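Local atomic coordinates of fatty-acid-binding protein 1 (Arabidopsis thaliana, PDB entry 4DOO), a protein that binds fatty acids, preferentially saturated ones, through a plastid-located domain of the chalcone-isomerase fold, and may take part in alpha-linolenic acid metabolism. Residues D41-G46 and D179-E184; E69-K74 and D194-A199; D79-D84 and L173-L178. One frame throughout, in Å; residues are numbered along the deposited sequence.

Interaction 1: residues D41-G46 and D179-E184; sequences DVYAFG and DLYIGE. With DAO (lauric acid), chain C; DAO (lauric acid), chain D.
Y43 and F45, two residues apart on strand 39-50, both set CG between the backbone N and the carbonyl carbon (chi1 62° and 63°), which sends their two rings off the same side of the strand toward Y181 on helix 171-182. Y181 turns CG anti to its own carbonyl carbon and points its ring edge at the face of F45 and its hydroxyl at Y43. Its OH donates a hydrogen bond to Y43 OH at 2.7 Å, the two tyrosine side chains crossing at about a right angle. Y43 OH in turn donates to O2 of the chain C lauric acid, at 2.6 Å, with O2 lying in plane at the ring edge. Y43 OH thus takes part in two hydrogen bonds, as acceptor from Y181 OH and as donor to O2. This is the fatty-acid site of the chalcone-isomerase fold, where the helix packs over the antiparallel sheet; R30 and S110 also hydrogen-bond the ligand. Y181 and F45 form an edge-to-face (T-shaped) pair, centroids 4.9 Å apart and planes at 64°. Y181 CD1 stands over the centre of the F45 ring, 3.7 Å from F45 CE1. V42 and Y43 both face R30 in a classic beta bulge, and both touch the second ligand: V42 CG1 and Y43 CE1 meet C10 of the chain D lauric acid, Y43 CE1 at 3.5 Å.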
loop_
_atom_site.group_PDB
_atom_site.type_symbol
_atom_site.label_atom_id
_atom_site.label_comp_id
_atom_site.label_asym_id
_atom_site.label_seq_id
_atom_site.Cartn_x
_atom_site.Cartn_y
_atom_site.Cartn_z
ATOM N N ASP A 41 5.814 -8.962 -14.184
ATOM C CA ASP A 41 5.886 -8.583 -12.776
ATOM C C ASP A 41 6.411 -7.156 -12.822
ATOM O O ASP A 41 7.549 -6.932 -13.237
ATOM C CB ASP A 41 6.881 -9.459 -12.008
ATOM C CG ASP A 41 6.534 -10.936 -12.064
ATOM O OD1 ASP A 41 5.351 -11.278 -11.868
ATOM O OD2 ASP A 41 7.449 -11.755 -12.294
ATOM N N VAL A 42 5.593 -6.195 -12.406
ATOM C CA VAL A 42 5.997 -4.792 -12.456
ATOM C C VAL A 42 6.835 -4.376 -11.258
ATOM O O VAL A 42 7.910 -3.797 -11.419
ATOM C CB VAL A 42 4.774 -3.872 -12.573
ATOM C CG1 VAL A 42 5.224 -2.422 -12.773
ATOM C CG2 VAL A 42 3.914 -4.317 -13.756
ATOM N N TYR A 43 6.339 -4.660 -10.057
ATOM C CA TYR A 43 7.078 -4.335 -8.846
ATOM C C TYR A 43 6.629 -5.192 -7.672
ATOM O O TYR A 43 5.536 -5.758 -7.685
ATOM C CB TYR A 43 6.937 -2.844 -8.483
ATOM C CG TYR A 43 5.530 -2.344 -8.166
ATOM C CD1 TYR A 43 4.779 -1.663 -9.125
ATOM C CD2 TYR A 43 4.975 -2.513 -6.895
ATOM C CE1 TYR A 43 3.511 -1.152 -8.821
ATOM C CE2 TYR A 43 3.716 -2.013 -6.582
ATOM C CZ TYR A 43 2.990 -1.328 -7.548
ATOM O OH TYR A 43 1.762 -0.793 -7.232
ATOM N N ALA A 44 7.502 -5.315 -6.678
ATOM C CA ALA A 44 7.191 -6.065 -5.472
ATOM C C ALA A 44 6.839 -5.000 -4.447
ATOM O O ALA A 44 7.355 -3.883 -4.513
ATOM C CB ALA A 44 8.401 -6.850 -5.001
ATOM N N PHE A 45 5.953 -5.324 -3.514
ATOM C CA PHE A 45 5.592 -4.344 -2.498
ATOM C C PHE A 45 5.473 -4.982 -1.124
ATOM O O PHE A 45 5.242 -6.188 -0.997
ATOM C CB PHE A 45 4.296 -3.607 -2.888
ATOM C CG PHE A 45 3.080 -4.491 -2.986
ATOM C CD1 PHE A 45 2.327 -4.795 -1.851
ATOM C CD2 PHE A 45 2.681 -5.011 -4.216
ATOM C CE1 PHE A 45 1.189 -5.607 -1.939
ATOM C CE2 PHE A 45 1.549 -5.824 -4.320
ATOM C CZ PHE A 45 0.800 -6.123 -3.182
ATOM N N GLY A 46 5.680 -4.168 -0.096
ATOM C CA GLY A 46 5.589 -4.642 1.268
ATOM C C GLY A 46 4.684 -3.678 2.003
ATOM O O GLY A 46 4.839 -2.462 1.870
ATOM N N ASP A 179 -6.425 0.978 -0.742
ATOM C CA ASP A 179 -7.405 -0.004 -1.202
ATOM C C ASP A 179 -6.861 -0.888 -2.318
ATOM O O ASP A 179 -7.304 -2.024 -2.484
ATOM C CB ASP A 179 -8.692 0.690 -1.669
ATOM C CG ASP A 179 -9.847 -0.286 -1.841
ATOM O OD1 ASP A 179 -10.185 -0.631 -2.996
ATOM O OD2 ASP A 179 -10.405 -0.721 -0.813
ATOM N N LEU A 180 -5.900 -0.369 -3.079
ATOM C CA LEU A 180 -5.304 -1.127 -4.176
ATOM C C LEU A 180 -4.505 -2.314 -3.667
ATOM O O LEU A 180 -4.361 -3.320 -4.359
ATOM C CB LEU A 180 -4.360 -0.237 -4.995
ATOM C CG LEU A 180 -4.988 0.907 -5.786
ATOM C CD1 LEU A 180 -3.887 1.757 -6.419
ATOM C CD2 LEU A 180 -5.916 0.330 -6.853
ATOM N N TYR A 181 -3.970 -2.178 -2.459
ATOM C CA TYR A 181 -3.141 -3.217 -1.867
ATOM C C TYR A 181 -3.832 -4.098 -0.823
ATOM O O TYR A 181 -3.572 -5.301 -0.756
ATOM C CB TYR A 181 -1.900 -2.562 -1.245
ATOM C CG TYR A 181 -1.094 -1.740 -2.236
ATOM C CD1 TYR A 181 -0.215 -2.353 -3.132
ATOM C CD2 TYR A 181 -1.249 -0.357 -2.304
ATOM C CE1 TYR A 181 0.491 -1.603 -4.078
ATOM C CE2 TYR A 181 -0.552 0.404 -3.242
ATOM C CZ TYR A 181 0.314 -0.224 -4.125
ATOM O OH TYR A 181 0.990 0.535 -5.056
ATOM N N ILE A 182 -4.715 -3.507 -0.027
ATOM C CA ILE A 182 -5.391 -4.253 1.035
ATOM C C ILE A 182 -6.921 -4.236 0.965
ATOM O O ILE A 182 -7.599 -4.587 1.933
ATOM C CB ILE A 182 -4.925 -3.713 2.421
ATOM C CG1 ILE A 182 -3.403 -3.821 2.518
ATOM C CG2 ILE A 182 -5.548 -4.511 3.564
ATOM C CD1 ILE A 182 -2.880 -5.237 2.355
ATOM N N GLY A 183 -7.466 -3.860 -0.187
ATOM C CA GLY A 183 -8.909 -3.805 -0.340
ATOM C C GLY A 183 -9.555 -5.064 -0.894
ATOM O O GLY A 183 -8.921 -6.117 -0.995
ATOM N N GLU A 184 -10.827 -4.947 -1.264
ATOM C CA GLU A 184 -11.594 -6.068 -1.796
ATOM C C GLU A 184 -11.026 -6.672 -3.081
ATOM O O GLU A 184 -11.089 -7.888 -3.287
ATOM C CB GLU A 184 -13.041 -5.629 -2.038
ATOM C CG GLU A 184 -13.968 -6.744 -2.484
ATOM C CD GLU A 184 -13.973 -7.912 -1.518
ATOM O OE1 GLU A 184 -14.078 -7.672 -0.294
ATOM O OE2 GLU A 184 -13.876 -9.068 -1.985
HETATM O O1 DAO C . -0.981 1.183 -10.532
HETATM O O2 DAO C . 0.431 0.002 -9.319
HETATM C C1 DAO C . -0.332 0.985 -9.477
HETATM C C2 DAO C . -0.464 1.983 -8.349
HETATM C C3 DAO C . 0.838 2.750 -8.184
HETATM C C4 DAO C . 0.679 3.900 -7.180
HETATM C C5 DAO C . 2.040 4.476 -6.784
HETATM C C6 DAO C . 2.554 5.462 -7.830
HETATM C C7 DAO C . 4.071 5.550 -7.810
HETATM C C8 DAO C . 4.577 6.144 -9.116
HETATM C C9 DAO C . 6.092 6.097 -9.193
HETATM C C10 DAO C . 6.579 6.772 -10.472
HETATM C C11 DAO C . 7.970 7.364 -10.272
HETATM C C12 DAO C . 8.543 7.839 -11.590
HETATM O O1 DAO D . 4.051 -3.959 -22.062
HETATM O O2 DAO D . 5.832 -2.911 -21.302
HETATM C C1 DAO D . 4.701 -3.424 -21.134
HETATM C C2 DAO D . 4.093 -3.398 -19.749
HETATM C C3 DAO D . 3.429 -2.048 -19.494
HETATM C C4 DAO D . 3.769 -1.526 -18.103
HETATM C C5 DAO D . 2.547 -1.561 -17.192
HETATM C C6 DAO D . 2.399 -0.252 -16.429
HETATM C C7 DAO D . 2.349 -0.494 -14.923
HETATM C C8 DAO D . 2.948 0.686 -14.170
HETATM C C9 DAO D . 2.447 0.747 -12.731
HETATM C C10 DAO D . 3.620 0.840 -11.757
HETATM C C11 DAO D . 3.633 2.175 -11.026
HETATM C C12 DAO D . 4.914 2.346 -10.234
#

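Interaction 2: residues E69-K74 and D194-A199; sequences EIRGNK and DFLDNA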
loop_
_atom_site.group_PDB
_atom_site.type_symbol
_atom_site.label_atom_id
_atom_site.label_comp_id
_atom_site.label_asym_id
_atom_site.label_seq_id
_atom_site.Cartn_x
_atom_site.Cartn_y
_atom_site.Cartn_z
ATOM N N GLU A 69 -11.266 -14.603 15.815
ATOM C CA GLU A 69 -12.565 -13.948 15.752
ATOM C C GLU A 69 -12.458 -12.552 15.156
ATOM O O GLU A 69 -13.388 -12.072 14.512
ATOM C CB GLU A 69 -13.202 -13.894 17.141
ATOM C CG GLU A 69 -13.800 -15.230 17.566
ATOM C CD GLU A 69 -14.379 -15.198 18.967
ATOM O OE1 GLU A 69 -15.041 -14.197 19.312
ATOM O OE2 GLU A 69 -14.180 -16.180 19.717
ATOM N N ILE A 70 -11.325 -11.898 15.374
ATOM C CA ILE A 70 -11.119 -10.567 14.813
ATOM C C ILE A 70 -11.031 -10.726 13.301
ATOM O O ILE A 70 -11.702 -10.014 12.549
ATOM C CB ILE A 70 -9.811 -9.937 15.328
ATOM C CG1 ILE A 70 -9.935 -9.640 16.826
ATOM C CG2 ILE A 70 -9.495 -8.667 14.545
ATOM C CD1 ILE A 70 -8.621 -9.250 17.487
ATOM N N ARG A 71 -10.205 -11.675 12.870
ATOM C CA ARG A 71 -10.009 -11.952 11.450
ATOM C C ARG A 71 -11.305 -12.450 10.817
ATOM O O ARG A 71 -11.599 -12.149 9.657
ATOM C CB ARG A 71 -8.906 -13.001 11.275
ATOM C CG ARG A 71 -8.572 -13.345 9.832
ATOM C CD ARG A 71 -7.891 -12.179 9.110
ATOM N NE ARG A 71 -7.278 -12.629 7.864
ATOM C CZ ARG A 71 -7.912 -12.728 6.702
ATOM N NH1 ARG A 71 -9.191 -12.391 6.608
ATOM N NH2 ARG A 71 -7.270 -13.193 5.635
ATOM N N GLY A 72 -12.084 -13.203 11.591
ATOM C CA GLY A 72 -13.342 -13.731 11.091
ATOM C C GLY A 72 -14.411 -12.682 10.834
ATOM O O GLY A 72 -15.423 -12.971 10.198
ATOM N N ASN A 73 -14.196 -11.465 11.326
ATOM C CA ASN A 73 -15.158 -10.385 11.131
ATOM C C ASN A 73 -15.004 -9.751 9.760
ATOM O O ASN A 73 -13.942 -9.234 9.428
ATOM C CB ASN A 73 -14.983 -9.310 12.205
ATOM C CG ASN A 73 -15.935 -9.491 13.366
ATOM O OD1 ASN A 73 -17.139 -9.254 13.239
ATOM N ND2 ASN A 73 -15.405 -9.920 14.507
ATOM N N LYS A 74 -16.070 -9.784 8.970
ATOM C CA LYS A 74 -16.029 -9.205 7.634
ATOM C C LYS A 74 -15.690 -7.723 7.668
ATOM O O LYS A 74 -15.153 -7.182 6.709
ATOM C CB LYS A 74 -17.372 -9.420 6.923
ATOM C CG LYS A 74 -17.629 -10.873 6.551
ATOM C CD LYS A 74 -18.906 -11.033 5.736
ATOM C CE LYS A 74 -19.060 -12.469 5.250
ATOM N NZ LYS A 74 -20.285 -12.653 4.425
ATOM N N ASP A 194 -2.250 -12.323 4.017
ATOM C CA ASP A 194 -1.166 -12.326 4.990
ATOM C C ASP A 194 -1.245 -11.059 5.828
ATOM O O ASP A 194 -1.028 -11.095 7.034
ATOM C CB ASP A 194 0.197 -12.390 4.291
ATOM C CG ASP A 194 0.491 -13.760 3.708
ATOM O OD1 ASP A 194 1.496 -13.897 2.972
ATOM O OD2 ASP A 194 -0.282 -14.702 3.995
ATOM N N PHE A 195 -1.553 -9.936 5.187
ATOM C CA PHE A 195 -1.641 -8.673 5.905
ATOM C C PHE A 195 -2.719 -8.723 6.981
ATOM O O PHE A 195 -2.478 -8.331 8.122
ATOM C CB PHE A 195 -1.923 -7.516 4.931
ATOM C CG PHE A 195 -2.271 -6.217 5.613
ATOM C CD1 PHE A 195 -3.585 -5.935 5.976
ATOM C CD2 PHE A 195 -1.283 -5.285 5.912
ATOM C CE1 PHE A 195 -3.911 -4.743 6.628
ATOM C CE2 PHE A 195 -1.601 -4.091 6.564
ATOM C CZ PHE A 195 -2.915 -3.822 6.920
ATOM N N LEU A 196 -3.901 -9.205 6.611
ATOM C CA LEU A 196 -5.018 -9.292 7.542
ATOM C C LEU A 196 -4.748 -10.315 8.646
ATOM O O LEU A 196 -5.094 -10.088 9.809
ATOM C CB LEU A 196 -6.299 -9.643 6.783
ATOM C CG LEU A 196 -6.754 -8.576 5.779
ATOM C CD1 LEU A 196 -7.970 -9.083 4.988
ATOM C CD2 LEU A 196 -7.098 -7.295 6.529
ATOM N N ASP A 197 -4.128 -11.433 8.282
ATOM C CA ASP A 197 -3.798 -12.462 9.263
ATOM C C ASP A 197 -2.820 -11.896 10.286
ATOM O O ASP A 197 -3.013 -12.055 11.489
ATOM C CB ASP A 197 -3.148 -13.691 8.607
ATOM C CG ASP A 197 -4.142 -14.572 7.856
ATOM O OD1 ASP A 197 -5.361 -14.465 8.099
ATOM O OD2 ASP A 197 -3.690 -15.397 7.029
ATOM N N ASN A 198 -1.771 -11.227 9.808
ATOM C CA ASN A 198 -0.766 -10.679 10.709
ATOM C C ASN A 198 -1.227 -9.435 11.460
ATOM O O ASN A 198 -0.776 -9.183 12.579
ATOM C CB ASN A 198 0.545 -10.408 9.950
ATOM C CG ASN A 198 1.176 -11.688 9.416
ATOM O OD1 ASN A 198 1.189 -12.716 10.102
ATOM N ND2 ASN A 198 1.705 -11.634 8.193
ATOM N N ALA A 199 -2.123 -8.659 10.856
ATOM C CA ALA A 199 -2.641 -7.468 11.526
ATOM C C ALA A 199 -3.496 -7.936 12.702
ATOM O O ALA A 199 -3.501 -7.318 13.768
ATOM C CB ALA A 199 -3.492 -6.625 10.557
#
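R71 and D197 form a salt bridge in which R71 NE donates to D197 OD1 at 2.7 Å. The bond is bent, with an N-H...O angle of 135°, and the oxygen is met from above the carboxylate plane while itself lying tilted from the guanidinium plane. The two flat groups stand 38° apart, so this is a single-point grip through NE and not a two-pronged, coplanar pairing; R71 NH2 stays 3.4 Å from D197 OD1 and is engaged instead in a salt bridge with E193. In the chalcone-isomerase fold the bridge joins two helices that lie far apart in sequence, short helix 67-71 and helix 189-202, at a partly buried site away from the fatty-acid pockets. R71 gets there with CG opposite the backbone N (chi1 -178°) and a bend at chi2 that folds the chain over the partner helix. There, one guanidinium face rests on L196, whose CB is 3.3 Å from R71 NE, and the two side chains cross at about a right angle. An alanine in place of R71 would remove this whole reach, and D197 and E193 would probably be left without their cationic mate and L196 without the flat group over its CB. One atom back from NE, R71 CD lies 3.6 Å from the backbone L196 O.

Interaction 3: residues D79-D84 and L173-L178; sequences DLMEAD and LCRSIL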
loop_
_atom_site.group_PDB
_atom_site.type_symbol
_atom_site.label_atom_id
_atom_site.label_comp_id
_atom_site.label_asym_id
_atom_site.label_seq_id
_atom_site.Cartn_x
_atom_site.Cartn_y
_atom_site.Cartn_z
ATOM N N ASP A 79 -12.370 -1.659 8.724
ATOM C CA ASP A 79 -12.091 -0.941 9.966
ATOM C C ASP A 79 -10.621 -0.520 10.010
ATOM O O ASP A 79 -10.301 0.594 10.440
ATOM C CB ASP A 79 -12.423 -1.795 11.199
ATOM C CG ASP A 79 -13.921 -1.885 11.476
ATOM O OD1 ASP A 79 -14.667 -0.954 11.102
ATOM O OD2 ASP A 79 -14.352 -2.882 12.090
ATOM N N LEU A 80 -9.732 -1.408 9.564
ATOM C CA LEU A 80 -8.299 -1.115 9.539
ATOM C C LEU A 80 -7.980 0.034 8.591
ATOM O O LEU A 80 -7.270 0.969 8.959
ATOM C CB LEU A 80 -7.493 -2.339 9.093
ATOM C CG LEU A 80 -7.223 -3.460 10.094
ATOM C CD1 LEU A 80 -6.518 -4.610 9.376
ATOM C CD2 LEU A 80 -6.364 -2.934 11.247
ATOM N N MET A 81 -8.503 -0.049 7.372
ATOM C CA MET A 81 -8.260 0.972 6.360
ATOM C C MET A 81 -8.785 2.355 6.724
ATOM O O MET A 81 -8.174 3.360 6.374
ATOM C CB MET A 81 -8.862 0.555 5.013
ATOM C CG MET A 81 -7.952 -0.307 4.150
ATOM S SD MET A 81 -8.521 -0.473 2.431
ATOM C CE MET A 81 -8.270 1.202 1.834
ATOM N N GLU A 82 -9.913 2.408 7.422
ATOM C CA GLU A 82 -10.504 3.686 7.794
ATOM C C GLU A 82 -9.930 4.285 9.077
ATOM O O GLU A 82 -10.037 5.485 9.312
ATOM C CB GLU A 82 -12.027 3.532 7.909
ATOM C CG GLU A 82 -12.739 4.745 8.493
ATOM C CD GLU A 82 -14.198 4.831 8.074
ATOM O OE1 GLU A 82 -14.831 3.773 7.880
ATOM O OE2 GLU A 82 -14.715 5.964 7.951
ATOM N N ALA A 83 -9.306 3.451 9.898
ATOM C CA ALA A 83 -8.733 3.916 11.153
ATOM C C ALA A 83 -7.500 4.795 10.936
ATOM O O ALA A 83 -6.856 4.743 9.886
ATOM C CB ALA A 83 -8.376 2.728 12.020
ATOM N N ASP A 84 -7.179 5.613 11.930
ATOM C CA ASP A 84 -6.013 6.473 11.826
ATOM C C ASP A 84 -4.811 5.629 12.222
ATOM O O ASP A 84 -4.310 5.706 13.342
ATOM C CB ASP A 84 -6.153 7.690 12.747
ATOM C CG ASP A 84 -5.017 8.685 12.575
ATOM O OD1 ASP A 84 -4.442 8.750 11.466
ATOM O OD2 ASP A 84 -4.709 9.412 13.541
ATOM N N LEU A 173 -7.669 10.234 -0.768
ATOM C CA LEU A 173 -6.502 9.722 -1.481
ATOM C C LEU A 173 -5.838 8.578 -0.715
ATOM O O LEU A 173 -5.487 7.556 -1.302
ATOM C CB LEU A 173 -5.484 10.841 -1.719
ATOM C CG LEU A 173 -4.256 10.455 -2.550
ATOM C CD1 LEU A 173 -4.690 9.934 -3.915
ATOM C CD2 LEU A 173 -3.352 11.669 -2.711
ATOM N N CYS A 174 -5.667 8.747 0.595
ATOM C CA CYS A 174 -5.046 7.699 1.403
ATOM C C CYS A 174 -5.828 6.402 1.286
ATOM O O CYS A 174 -5.258 5.339 1.044
ATOM C CB CYS A 174 -4.976 8.114 2.873
ATOM S SG CYS A 174 -3.712 9.335 3.234
ATOM N N ARG A 175 -7.142 6.504 1.452
ATOM C CA ARG A 175 -8.031 5.353 1.374
ATOM C C ARG A 175 -7.955 4.678 0.008
ATOM O O ARG A 175 -7.865 3.452 -0.088
ATOM C CB ARG A 175 -9.467 5.809 1.631
ATOM C CG ARG A 175 -10.448 4.696 1.880
ATOM C CD ARG A 175 -10.144 4.003 3.192
ATOM N NE ARG A 175 -11.302 3.266 3.679
ATOM C CZ ARG A 175 -11.889 2.273 3.020
ATOM N NH1 ARG A 175 -11.430 1.881 1.839
ATOM N NH2 ARG A 175 -12.948 1.680 3.542
ATOM N N SER A 176 -8.000 5.484 -1.048
ATOM C CA SER A 176 -7.956 4.966 -2.411
ATOM C C SER A 176 -6.681 4.188 -2.716
ATOM O O SER A 176 -6.734 3.071 -3.236
ATOM C CB SER A 176 -8.108 6.113 -3.411
ATOM O OG SER A 176 -9.352 6.772 -3.243
ATOM N N ILE A 177 -5.536 4.776 -2.395
ATOM C CA ILE A 177 -4.263 4.115 -2.653
ATOM C C ILE A 177 -4.142 2.813 -1.863
ATOM O O ILE A 177 -3.825 1.768 -2.431
ATOM C CB ILE A 177 -3.081 5.054 -2.330
ATOM C CG1 ILE A 177 -3.073 6.214 -3.332
ATOM C CG2 ILE A 177 -1.764 4.299 -2.410
ATOM C CD1 ILE A 177 -2.021 7.261 -3.065
ATOM N N LEU A 178 -4.404 2.872 -0.561
ATOM C CA LEU A 178 -4.328 1.678 0.276
ATOM C C LEU A 178 -5.277 0.586 -0.194
ATOM O O LEU A 178 -4.976 -0.596 -0.063
ATOM C CB LEU A 178 -4.650 2.015 1.730
ATOM C CG LEU A 178 -3.573 2.726 2.547
ATOM C CD1 LEU A 178 -4.118 3.049 3.931
ATOM C CD2 LEU A 178 -2.341 1.833 2.651
HETATM O O HOH W 1 -15.022 2.864 5.207
#
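The contact between M81 and R175 is mainly van der Waals packing, and it sets helix 76-82 against helix 171-182 in the helical layer of the chalcone-isomerase fold. M81 carries the apolar part. Its chain runs extended through chi2 and then bends at SD (chi3 68°), a turn that directs the terminal methyl at the neighbouring helix. M81 CE meets the aliphatic chain of R175 at CD, 3.6 Å away, and also L178 CB at 3.7 Å. It comes nearer still to the guanidinium, with M81 CE 3.2 Å from R175 NH1. The same methyl approaches the backbone of that helix, with M81 CE 3.0 Å from R175 O, so the thioether end is closely packed against the helix surface.

The arginine supplies the contacts with a flat group. R175 puts CG anti to the backbone N (chi1 -167°), bends at chi2 and crosses M81 at about a right angle. One face of its guanidinium is overlaid by M81 CB, which stands 3.9 Å above the plane, displaced toward the rim.

Polar interactions hold the outer end of this arginine. Its main charge partner is D78, which forms a salt bridge with R175 NH2, while F118 makes a cation-pi contact with the same side chain. E82 joins in indirectly: OE1 and R175 NH2 are 5.2 Å apart, too far for direct pairing, and one water spans the gap. That water accepts from R175 NH2 at 2.9 Å and donates to E82 OE1 at 2.8 Å.

Depth separates the three contacts: interaction 1 is wholly buried, its centre about 6 Å from that of the chain, whereas interactions 3 and 2 lie at about 10 and 17 Å and are partly buried. The core contact joins sheet to helix by aromatic rings and hydroxyls aimed at a ligand; the outer two join helix to helix, each laying an arginine across a neighbour, its carboxylate link direct in interaction 2 and through water in interaction 3, where R175 pairs directly with D78 outside the segments. Helix 171-182 serves both interactions 1 and 3, and M81 CE of interaction 3 lies 3.2 Å from D179 N of interaction 1. F195 of helix 189-202 touches both I182 and L80.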